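Local structure of glutamate--tRNA ligase (6B1Z) at residues F136-N144 / T193-L201; Y102-Y111 / L241-D249. The protein probably attaches glutamate to its cognate tRNA in an ATP-dependent, two-step reaction, as expected of a class I glutamyl-tRNA synthetase. One frame throughout, in Å; residues are numbered along the deposited sequence. Where two conformers were deposited one is given.

Contact 1 of 2, residues F136-N144 / T193-L201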
loop_
_atom_site.group_PDB
_atom_site.type_symbol
_atom_site.label_atom_id
_atom_site.label_comp_id
_atom_site.label_asym_id
_atom_site.label_seq_id
_atom_site.Cartn_x
_atom_site.Cartn_y
_atom_site.Cartn_z
ATOM N N PHE A 136 10.028 29.634 -15.435
ATOM C CA PHE A 136 10.016 30.681 -14.419
ATOM C C PHE A 136 10.114 30.101 -13.013
ATOM O O PHE A 136 9.480 29.092 -12.688
ATOM C CB PHE A 136 8.737 31.521 -14.545
ATOM C CG PHE A 136 8.483 32.407 -13.359
ATOM C CD1 PHE A 136 9.274 33.523 -13.138
ATOM C CD2 PHE A 136 7.457 32.128 -12.471
ATOM C CE1 PHE A 136 9.057 34.338 -12.048
ATOM C CE2 PHE A 136 7.239 32.937 -11.378
ATOM C CZ PHE A 136 8.037 34.045 -11.168
ATOM N N ALA A 137 10.928 30.752 -12.182
ATOM C CA ALA A 137 10.979 30.523 -10.744
ATOM C C ALA A 137 10.956 31.871 -10.043
ATOM O O ALA A 137 11.688 32.785 -10.430
ATOM C CB ALA A 137 12.234 29.742 -10.330
ATOM N N TYR A 138 10.097 31.998 -9.035
ATOM C CA TYR A 138 10.058 33.187 -8.189
ATOM C C TYR A 138 11.220 33.078 -7.212
ATOM O O TYR A 138 11.178 32.258 -6.288
ATOM C CB TYR A 138 8.713 33.247 -7.463
ATOM C CG TYR A 138 8.190 34.639 -7.121
ATOM C CD1 TYR A 138 8.943 35.526 -6.360
ATOM C CD2 TYR A 138 6.922 35.048 -7.548
ATOM C CE1 TYR A 138 8.454 36.796 -6.033
ATOM C CE2 TYR A 138 6.423 36.306 -7.226
ATOM C CZ TYR A 138 7.203 37.180 -6.479
ATOM O OH TYR A 138 6.704 38.419 -6.168
ATOM N N ASN A 139 12.273 33.867 -7.414
ATOM C CA ASN A 139 13.521 33.626 -6.691
ATOM C C ASN A 139 14.315 34.927 -6.608
ATOM O O ASN A 139 13.816 36.005 -6.950
ATOM C CB ASN A 139 14.323 32.499 -7.362
ATOM C CG ASN A 139 14.743 32.841 -8.791
ATOM O OD1 ASN A 139 14.594 33.980 -9.245
ATOM N ND2 ASN A 139 15.278 31.854 -9.497
ATOM N N TYR A 140 15.569 34.824 -6.166
ATOM C CA TYR A 140 16.393 36.022 -6.033
ATOM C C TYR A 140 16.505 36.776 -7.356
ATOM O O TYR A 140 16.495 38.011 -7.374
ATOM C CB TYR A 140 17.781 35.645 -5.511
ATOM C CG TYR A 140 18.602 36.855 -5.139
ATOM C CD1 TYR A 140 19.280 37.574 -6.113
ATOM C CD2 TYR A 140 18.680 37.292 -3.818
ATOM C CE1 TYR A 140 20.018 38.684 -5.789
ATOM C CE2 TYR A 140 19.413 38.415 -3.484
ATOM C CZ TYR A 140 20.085 39.098 -4.477
ATOM O OH TYR A 140 20.834 40.221 -4.181
ATOM N N GLU A 141 16.609 36.046 -8.470
ATOM C CA GLU A 141 16.803 36.658 -9.784
ATOM C C GLU A 141 15.582 37.424 -10.275
ATOM O O GLU A 141 15.735 38.428 -10.988
ATOM C CB GLU A 141 17.152 35.579 -10.804
ATOM C CG GLU A 141 18.551 35.010 -10.652
ATOM C CD GLU A 141 18.833 33.915 -11.667
ATOM O OE1 GLU A 141 17.889 33.171 -12.032
ATOM O OE2 GLU A 141 20.000 33.802 -12.099
ATOM N N THR A 142 14.374 36.958 -9.948
ATOM C CA THR A 142 13.150 37.525 -10.502
ATOM C C THR A 142 12.369 38.381 -9.516
ATOM O O THR A 142 11.466 39.113 -9.939
ATOM C CB THR A 142 12.214 36.417 -11.030
ATOM O OG1 THR A 142 11.874 35.505 -9.970
ATOM C CG2 THR A 142 12.870 35.616 -12.156
ATOM N N ARG A 143 12.672 38.308 -8.215
ATOM C CA ARG A 143 11.757 38.960 -7.283
ATOM C C ARG A 143 11.747 40.474 -7.466
ATOM O O ARG A 143 10.717 41.113 -7.235
ATOM C CB ARG A 143 12.083 38.573 -5.835
ATOM C CG ARG A 143 13.345 39.169 -5.283
ATOM C CD ARG A 143 13.436 38.915 -3.771
ATOM N NE ARG A 143 13.798 37.544 -3.431
ATOM C CZ ARG A 143 14.895 37.203 -2.756
ATOM N NH1 ARG A 143 15.755 38.146 -2.356
ATOM N NH2 ARG A 143 15.133 35.923 -2.473
ATOM N N ASN A 144 12.849 41.066 -7.938
ATOM C CA ASN A 144 12.870 42.518 -8.030
ATOM C C ASN A 144 12.090 43.074 -9.212
ATOM O O ASN A 144 11.871 44.290 -9.260
ATOM C CB ASN A 144 14.313 43.022 -8.065
ATOM C CG ASN A 144 14.966 42.953 -6.702
ATOM O OD1 ASN A 144 15.901 42.183 -6.487
ATOM N ND2 ASN A 144 14.460 43.746 -5.765
ATOM N N THR A 193 21.496 28.053 -2.210
ATOM C CA THR A 193 20.185 28.694 -2.248
ATOM C C THR A 193 19.865 29.343 -3.595
ATOM O O THR A 193 18.689 29.581 -3.887
ATOM C CB THR A 193 20.068 29.736 -1.127
ATOM O OG1 THR A 193 21.153 30.675 -1.200
ATOM C CG2 THR A 193 20.113 29.056 0.208
ATOM N N ASN A 194 20.877 29.649 -4.414
ATOM C CA ASN A 194 20.578 30.183 -5.736
ATOM C C ASN A 194 19.792 29.208 -6.607
ATOM O O ASN A 194 19.205 29.632 -7.609
ATOM C CB ASN A 194 21.870 30.556 -6.467
ATOM C CG ASN A 194 22.545 31.789 -5.907
ATOM O OD1 ASN A 194 21.974 32.532 -5.115
ATOM N ND2 ASN A 194 23.781 32.016 -6.337
ATOM N N THR A 195 19.791 27.917 -6.275
ATOM C CA THR A 195 18.995 26.940 -7.010
ATOM C C THR A 195 17.572 26.816 -6.476
ATOM O O THR A 195 16.787 26.026 -7.024
ATOM C CB THR A 195 19.662 25.549 -6.972
ATOM O OG1 THR A 195 19.578 25.000 -5.650
ATOM C CG2 THR A 195 21.132 25.604 -7.418
ATOM N N LEU A 196 17.222 27.555 -5.426
ATOM C CA LEU A 196 15.958 27.390 -4.719
ATOM C C LEU A 196 15.073 28.616 -4.917
ATOM O O LEU A 196 15.529 29.685 -5.339
ATOM C CB LEU A 196 16.217 27.143 -3.232
ATOM C CG LEU A 196 17.171 25.983 -2.920
ATOM C CD1 LEU A 196 17.422 25.902 -1.421
ATOM C CD2 LEU A 196 16.620 24.649 -3.477
ATOM N N ASP A 197 13.784 28.477 -4.596
ATOM C CA ASP A 197 12.777 29.489 -4.889
ATOM C C ASP A 197 12.214 30.101 -3.615
ATOM O O ASP A 197 12.292 29.511 -2.526
ATOM C CB ASP A 197 11.618 28.899 -5.701
ATOM C CG ASP A 197 12.079 28.216 -6.965
ATOM O OD1 ASP A 197 13.179 28.545 -7.444
ATOM O OD2 ASP A 197 11.337 27.354 -7.482
ATOM N N ASP A 198 11.610 31.282 -3.776
ATOM C CA ASP A 198 10.943 32.011 -2.695
ATOM C C ASP A 198 9.542 31.423 -2.479
ATOM O O ASP A 198 8.524 32.028 -2.829
ATOM C CB ASP A 198 10.822 33.495 -3.042
ATOM C CG ASP A 198 12.163 34.239 -3.105
ATOM O OD1 ASP A 198 13.209 33.699 -2.703
ATOM O OD2 ASP A 198 12.124 35.401 -3.575
ATOM N N LYS A 199 9.492 30.228 -1.881
ATOM C CA LYS A 199 8.238 29.486 -1.838
ATOM C C LYS A 199 7.199 30.216 -0.999
ATOM O O LYS A 199 7.514 30.881 -0.008
ATOM C CB LYS A 199 8.450 28.075 -1.277
ATOM C CG LYS A 199 9.251 27.153 -2.218
ATOM C CD LYS A 199 8.709 25.707 -2.216
ATOM C CE LYS A 199 9.309 24.869 -3.360
ATOM N NZ LYS A 199 10.208 23.773 -2.863
ATOM N N VAL A 200 5.936 30.048 -1.391
ATOM C CA VAL A 200 4.836 30.615 -0.623
ATOM C C VAL A 200 4.719 29.881 0.707
ATOM O O VAL A 200 4.664 28.640 0.748
ATOM C CB VAL A 200 3.520 30.530 -1.404
ATOM C CG1 VAL A 200 2.353 31.004 -0.520
ATOM C CG2 VAL A 200 3.586 31.356 -2.676
ATOM N N LEU A 201 4.667 30.651 1.788
ATOM C CA LEU A 201 4.498 30.155 3.145
ATOM C C LEU A 201 3.082 30.313 3.649
ATOM O O LEU A 201 2.613 29.454 4.395
ATOM C CB LEU A 201 5.428 30.886 4.117
ATOM C CG LEU A 201 6.907 30.805 3.767
ATOM C CD1 LEU A 201 7.718 31.601 4.772
ATOM C CD2 LEU A 201 7.332 29.340 3.750
HETATM O O HOH W 1 16.106 29.467 -8.150
HETATM O O HOH W 2 16.921 32.269 -5.217
#

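Contact 2 of 2, residues Y102-Y111 / L241-D249. With EDO (1,2-ethanediol), chain B; EDO (1,2-ethanediol), chain V.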
loop_
_atom_site.group_PDB
_atom_site.type_symbol
_atom_site.label_atom_id
_atom_site.label_comp_id
_atom_site.label_asym_id
_atom_site.label_seq_id
_atom_site.Cartn_x
_atom_site.Cartn_y
_atom_site.Cartn_z
ATOM N N TYR A 102 2.626 32.218 14.533
ATOM C CA TYR A 102 3.941 32.037 13.934
ATOM C C TYR A 102 4.102 32.803 12.635
ATOM O O TYR A 102 5.234 33.150 12.273
ATOM C CB TYR A 102 4.217 30.545 13.759
ATOM C CG TYR A 102 4.381 29.898 15.114
ATOM C CD1 TYR A 102 5.279 30.413 16.036
ATOM C CD2 TYR A 102 3.593 28.820 15.498
ATOM C CE1 TYR A 102 5.426 29.849 17.285
ATOM C CE2 TYR A 102 3.737 28.248 16.744
ATOM C CZ TYR A 102 4.655 28.764 17.629
ATOM O OH TYR A 102 4.796 28.199 18.875
ATOM N N THR A 103 3.005 33.110 11.945
ATOM C CA THR A 103 3.090 34.049 10.833
ATOM C C THR A 103 3.558 35.421 11.318
ATOM O O THR A 103 4.438 36.041 10.707
ATOM C CB THR A 103 1.732 34.140 10.133
ATOM O OG1 THR A 103 1.441 32.889 9.507
ATOM C CG2 THR A 103 1.733 35.232 9.077
ATOM N N GLU A 104 2.994 35.904 12.431
ATOM C CA GLU A 104 3.448 37.171 13.002
ATOM C C GLU A 104 4.932 37.104 13.357
ATOM O O GLU A 104 5.680 38.066 13.122
ATOM C CB GLU A 104 2.605 37.527 14.232
ATOM C CG GLU A 104 3.009 38.847 14.882
ATOM C CD GLU A 104 2.337 39.080 16.224
ATOM O OE1 GLU A 104 1.505 38.241 16.632
ATOM O OE2 GLU A 104 2.649 40.103 16.873
ATOM N N GLN A 105 5.382 35.963 13.892
ATOM C CA GLN A 105 6.782 35.825 14.287
ATOM C C GLN A 105 7.708 35.898 13.078
ATOM O O GLN A 105 8.682 36.666 13.076
ATOM C CB GLN A 105 6.999 34.516 15.049
ATOM C CG GLN A 105 8.424 34.360 15.566
ATOM C CD GLN A 105 8.675 33.040 16.253
ATOM O OE1 GLN A 105 7.803 32.508 16.949
ATOM N NE2 GLN A 105 9.878 32.501 16.074
ATOM N N ILE A 106 7.421 35.122 12.030
ATOM C CA ILE A 106 8.352 35.089 10.906
ATOM C C ILE A 106 8.366 36.413 10.149
ATOM O O ILE A 106 9.381 36.746 9.516
ATOM C CB ILE A 106 8.061 33.911 9.945
ATOM C CG1 ILE A 106 9.338 33.599 9.129
ATOM C CG2 ILE A 106 6.860 34.219 9.031
ATOM C CD1 ILE A 106 9.234 32.389 8.248
ATOM N N LEU A 107 7.283 37.194 10.205
ATOM C CA LEU A 107 7.274 38.490 9.537
ATOM C C LEU A 107 8.177 39.504 10.221
ATOM O O LEU A 107 8.453 40.555 9.632
ATOM C CB LEU A 107 5.844 39.040 9.455
ATOM C CG LEU A 107 4.948 38.374 8.407
ATOM C CD1 LEU A 107 3.514 38.891 8.544
ATOM C CD2 LEU A 107 5.495 38.616 7.001
ATOM N N LYS A 108 8.647 39.219 11.438
ATOM C CA LYS A 108 9.629 40.090 12.076
ATOM C C LYS A 108 11.056 39.811 11.617
ATOM O O LYS A 108 11.959 40.587 11.962
ATOM C CB LYS A 108 9.538 39.948 13.591
ATOM C CG LYS A 108 8.236 40.485 14.145
ATOM C CD LYS A 108 8.028 40.078 15.587
ATOM C CE LYS A 108 6.650 40.503 16.066
ATOM N NZ LYS A 108 6.333 39.987 17.425
ATOM N N THR A 109 11.275 38.750 10.847
ATOM C CA THR A 109 12.591 38.350 10.364
ATOM C C THR A 109 12.815 38.847 8.939
ATOM O O THR A 109 11.897 39.301 8.256
ATOM C CB THR A 109 12.760 36.823 10.389
ATOM O OG1 THR A 109 12.083 36.231 9.271
ATOM C CG2 THR A 109 12.207 36.207 11.667
ATOM N N ASP A 110 14.059 38.717 8.478
ATOM C CA ASP A 110 14.371 38.969 7.081
ATOM C C ASP A 110 14.221 37.726 6.219
ATOM O O ASP A 110 14.791 37.664 5.122
ATOM C CB ASP A 110 15.786 39.532 6.940
ATOM C CG ASP A 110 15.921 40.917 7.541
ATOM O OD1 ASP A 110 16.717 41.081 8.491
ATOM O OD2 ASP A 110 15.211 41.837 7.075
ATOM N N TYR A 111 13.472 36.728 6.680
ATOM C CA TYR A 111 13.278 35.524 5.903
ATOM C C TYR A 111 11.914 35.451 5.234
ATOM O O TYR A 111 11.624 34.437 4.588
ATOM C CB TYR A 111 13.469 34.280 6.780
ATOM C CG TYR A 111 14.901 33.966 7.131
ATOM C CD1 TYR A 111 15.417 34.305 8.369
ATOM C CD2 TYR A 111 15.730 33.305 6.220
ATOM C CE1 TYR A 111 16.731 33.996 8.708
ATOM C CE2 TYR A 111 17.040 32.998 6.543
ATOM C CZ TYR A 111 17.532 33.342 7.792
ATOM O OH TYR A 111 18.832 33.039 8.123
ATOM N N LEU A 241 15.947 25.859 6.627
ATOM C CA LEU A 241 16.031 27.314 6.734
ATOM C C LEU A 241 14.839 27.894 7.490
ATOM O O LEU A 241 14.982 28.917 8.179
ATOM C CB LEU A 241 16.142 27.944 5.337
ATOM C CG LEU A 241 17.517 27.810 4.692
ATOM C CD1 LEU A 241 17.389 28.126 3.190
ATOM C CD2 LEU A 241 18.489 28.775 5.377
ATOM N N LEU A 242 13.654 27.272 7.374
ATOM C CA LEU A 242 12.511 27.759 8.137
ATOM C C LEU A 242 12.717 27.564 9.635
ATOM O O LEU A 242 12.376 28.452 10.423
ATOM C CB LEU A 242 11.228 27.064 7.672
ATOM C CG LEU A 242 10.730 27.569 6.309
ATOM C CD1 LEU A 242 9.601 26.651 5.810
ATOM C CD2 LEU A 242 10.238 29.031 6.353
ATOM N N TYR A 243 13.262 26.415 10.052
ATOM C CA TYR A 243 13.554 26.237 11.476
ATOM C C TYR A 243 14.533 27.302 11.945
ATOM O O TYR A 243 14.331 27.914 12.998
ATOM C CB TYR A 243 14.107 24.838 11.774
ATOM C CG TYR A 243 13.053 23.758 11.747
ATOM C CD1 TYR A 243 12.196 23.579 12.816
ATOM C CD2 TYR A 243 12.925 22.923 10.648
ATOM C CE1 TYR A 243 11.220 22.598 12.789
ATOM C CE2 TYR A 243 11.944 21.936 10.606
ATOM C CZ TYR A 243 11.101 21.789 11.683
ATOM O OH TYR A 243 10.141 20.808 11.664
ATOM N N GLU A 244 15.556 27.586 11.140
ATOM C CA GLU A 244 16.492 28.654 11.483
ATOM C C GLU A 244 15.780 29.998 11.605
ATOM O O GLU A 244 16.024 30.760 12.555
ATOM C CB GLU A 244 17.598 28.721 10.433
ATOM C CG GLU A 244 18.620 29.819 10.697
ATOM C CD GLU A 244 19.684 29.887 9.619
ATOM O OE1 GLU A 244 20.011 28.844 9.023
ATOM O OE2 GLU A 244 20.192 30.993 9.361
ATOM N N ALA A 245 14.899 30.314 10.652
ATOM C CA ALA A 245 14.193 31.593 10.679
ATOM C C ALA A 245 13.386 31.757 11.963
ATOM O O ALA A 245 13.275 32.872 12.498
ATOM C CB ALA A 245 13.286 31.720 9.449
ATOM N N MET A 246 12.871 30.657 12.499
ATOM C CA MET A 246 12.022 30.681 13.678
ATOM C C MET A 246 12.808 30.584 14.976
ATOM O O MET A 246 12.206 30.675 16.058
ATOM C CB MET A 246 11.005 29.538 13.613
ATOM C CG MET A 246 10.095 29.585 12.364
ATOM S SD MET A 246 9.136 31.103 12.197
ATOM C CE MET A 246 7.894 30.847 13.478
ATOM N N GLY A 247 14.125 30.425 14.888
ATOM C CA GLY A 247 14.967 30.226 16.053
ATOM C C GLY A 247 14.832 28.862 16.686
ATOM O O GLY A 247 15.037 28.730 17.904
ATOM N N TRP A 248 14.507 27.840 15.891
ATOM C CA TRP A 248 14.194 26.502 16.374
ATOM C C TRP A 248 15.212 25.479 15.880
ATOM O O TRP A 248 15.910 25.691 14.881
ATOM C CB TRP A 248 12.800 26.048 15.903
ATOM C CG TRP A 248 11.650 26.879 16.386
ATOM C CD1 TRP A 248 11.617 27.718 17.471
ATOM C CD2 TRP A 248 10.355 26.940 15.790
ATOM N NE1 TRP A 248 10.372 28.300 17.575
ATOM C CE2 TRP A 248 9.583 27.840 16.552
ATOM C CE3 TRP A 248 9.769 26.315 14.677
ATOM C CZ2 TRP A 248 8.251 28.128 16.246
ATOM C CZ3 TRP A 248 8.447 26.607 14.370
ATOM C CH2 TRP A 248 7.701 27.505 15.158
ATOM N N ASP A 249 15.283 24.362 16.605
ATOM C CA ASP A 249 16.093 23.217 16.211
ATOM C C ASP A 249 15.291 22.291 15.306
ATOM O O ASP A 249 14.173 21.901 15.649
ATOM C CB ASP A 249 16.559 22.442 17.444
ATOM C CG ASP A 249 17.505 23.244 18.309
ATOM O OD1 ASP A 249 18.264 24.061 17.756
ATOM O OD2 ASP A 249 17.484 23.045 19.537
HETATM C C1 EDO B . 18.012 27.634 18.003
HETATM O O1 EDO B . 18.838 26.468 18.087
HETATM C C2 EDO B . 18.447 28.490 16.819
HETATM O O2 EDO B . 18.233 27.786 15.588
HETATM C C1 EDO V . 8.411 19.484 7.538
HETATM O O1 EDO V . 8.380 20.315 6.375
HETATM C C2 EDO V . 9.818 19.483 8.109
HETATM O O2 EDO V . 9.755 19.289 9.529
HETATM O O HOH W 3 12.114 34.021 14.723
HETATM O O HOH W 4 8.908 30.723 18.708
#

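Contact 1 of 2, residues F136-N144 / T193-L201
Torsions on both sides bring Arg143 and Asp198 together: Arg143 CG sits between its own backbone N and carbonyl carbon (chi1 72°), and a further bend at chi3 swings the guanidinium side-on to the carboxylate, whose CG lies beside the backbone N of Asp198 (chi1 -67°). The grip is two-pronged. Arg143 NE donates to Asp198 OD2 at 2.7 Å, and Arg143 NH2 donates to Asp198 OD1 at 2.9 Å. Both oxygens use their syn lone pairs, and the two planes are only 25° apart, the signature of a bidentate salt bridge that fixes the rotation of both groups. Further bonds, from Tyr113 OH to Asp198 OD2 and from Arg143 NH2 to Met173 O, help satisfy this buried pair.

A single backbone bond supports it: Asp198 N donates to Tyr138 O over 2.7 Å, from the centre of an inverse gamma turn. Two waters extend the join. One links Asn139 ND2 to Leu196 O, and the other accepts from Tyr140 N and lies within hydrogen-bonding distance of the same Leu196 O. Asn139 OD1 accepts from Thr142 N at 3.1 Å, forming an Asx motif that shapes the turn leading to Arg143.

The loop between helices 119-131 and 154-162 is thereby fastened to the approach to edge strand 200-202, with Tyr138 packing on strand 112-115 and Leu196 on helix 236-246.

Contact 2 of 2, residues Y102-Y111 / L241-D249
Met246 and Ala245 form the apolar centre, set against Ile106 and Tyr111. Met246 SD lies 3.8 Å from Ile106 CB, and bends at chi2 and chi3 curl its methyl back, placing CE 3.6 Å from Gln105 CD and 3.7 Å from Tyr102 CD1. Beside it, Ala245 CB approaches Tyr111 CD1 to 3.5 Å, while Ile106 CD1 reaches Leu242 CD2. Next outward is a T-shaped pair: the edge of the six-membered ring of Trp248 points at the face of Tyr102, planes at 87° and centroids 5.1 Å apart. Met246 CB covers one face of the indole, and His219 also stacks on Trp248.

At the polar edge, one water accepts from Gln105 NE2 and donates to Ala245 O; another joins Gln105 OE1 to Trp248 NE1. Tyr111 OH lies 2.8 Å from Glu244 OE2, a weak, unsettled bond; Glu244 OE1 forms a salt bridge with Arg177.

A Schellman motif at Gly247 follows helix 236-246; after helix 96-106 come a type I turn, Ile106 to Thr109, and an ST turn, Thr109 OG1 accepting from Tyr111 N. These C-terminal ends, segment axes 10.9 Å apart at 83°, pack beside the antiparallel sheet 112-115/168-171/200-202 of the class I catalytic region.

From the N terminus, the chain first enters contact 2 at residues 102-111, the end of helix 96-106, then runs through strand 112-115 and helix 119-131 into residues 136-144. Contact 1 closes its loop when residues 193-201 return, 49 residues after that loop segment. Contact 2 closes later, at residues 241-249, which begin 130 positions further along the chain than residue 111, so contact 1 is nested inside it and the two do not cross. Their centres are 18 Å apart, yet they touch: Leu201 CD1 packs 3.9 Å from Ile106 CD1, and Leu201 also meets Leu242. Strand 200-202 thus joins the loop fastening of contact 1 to the helix pair of contact 2.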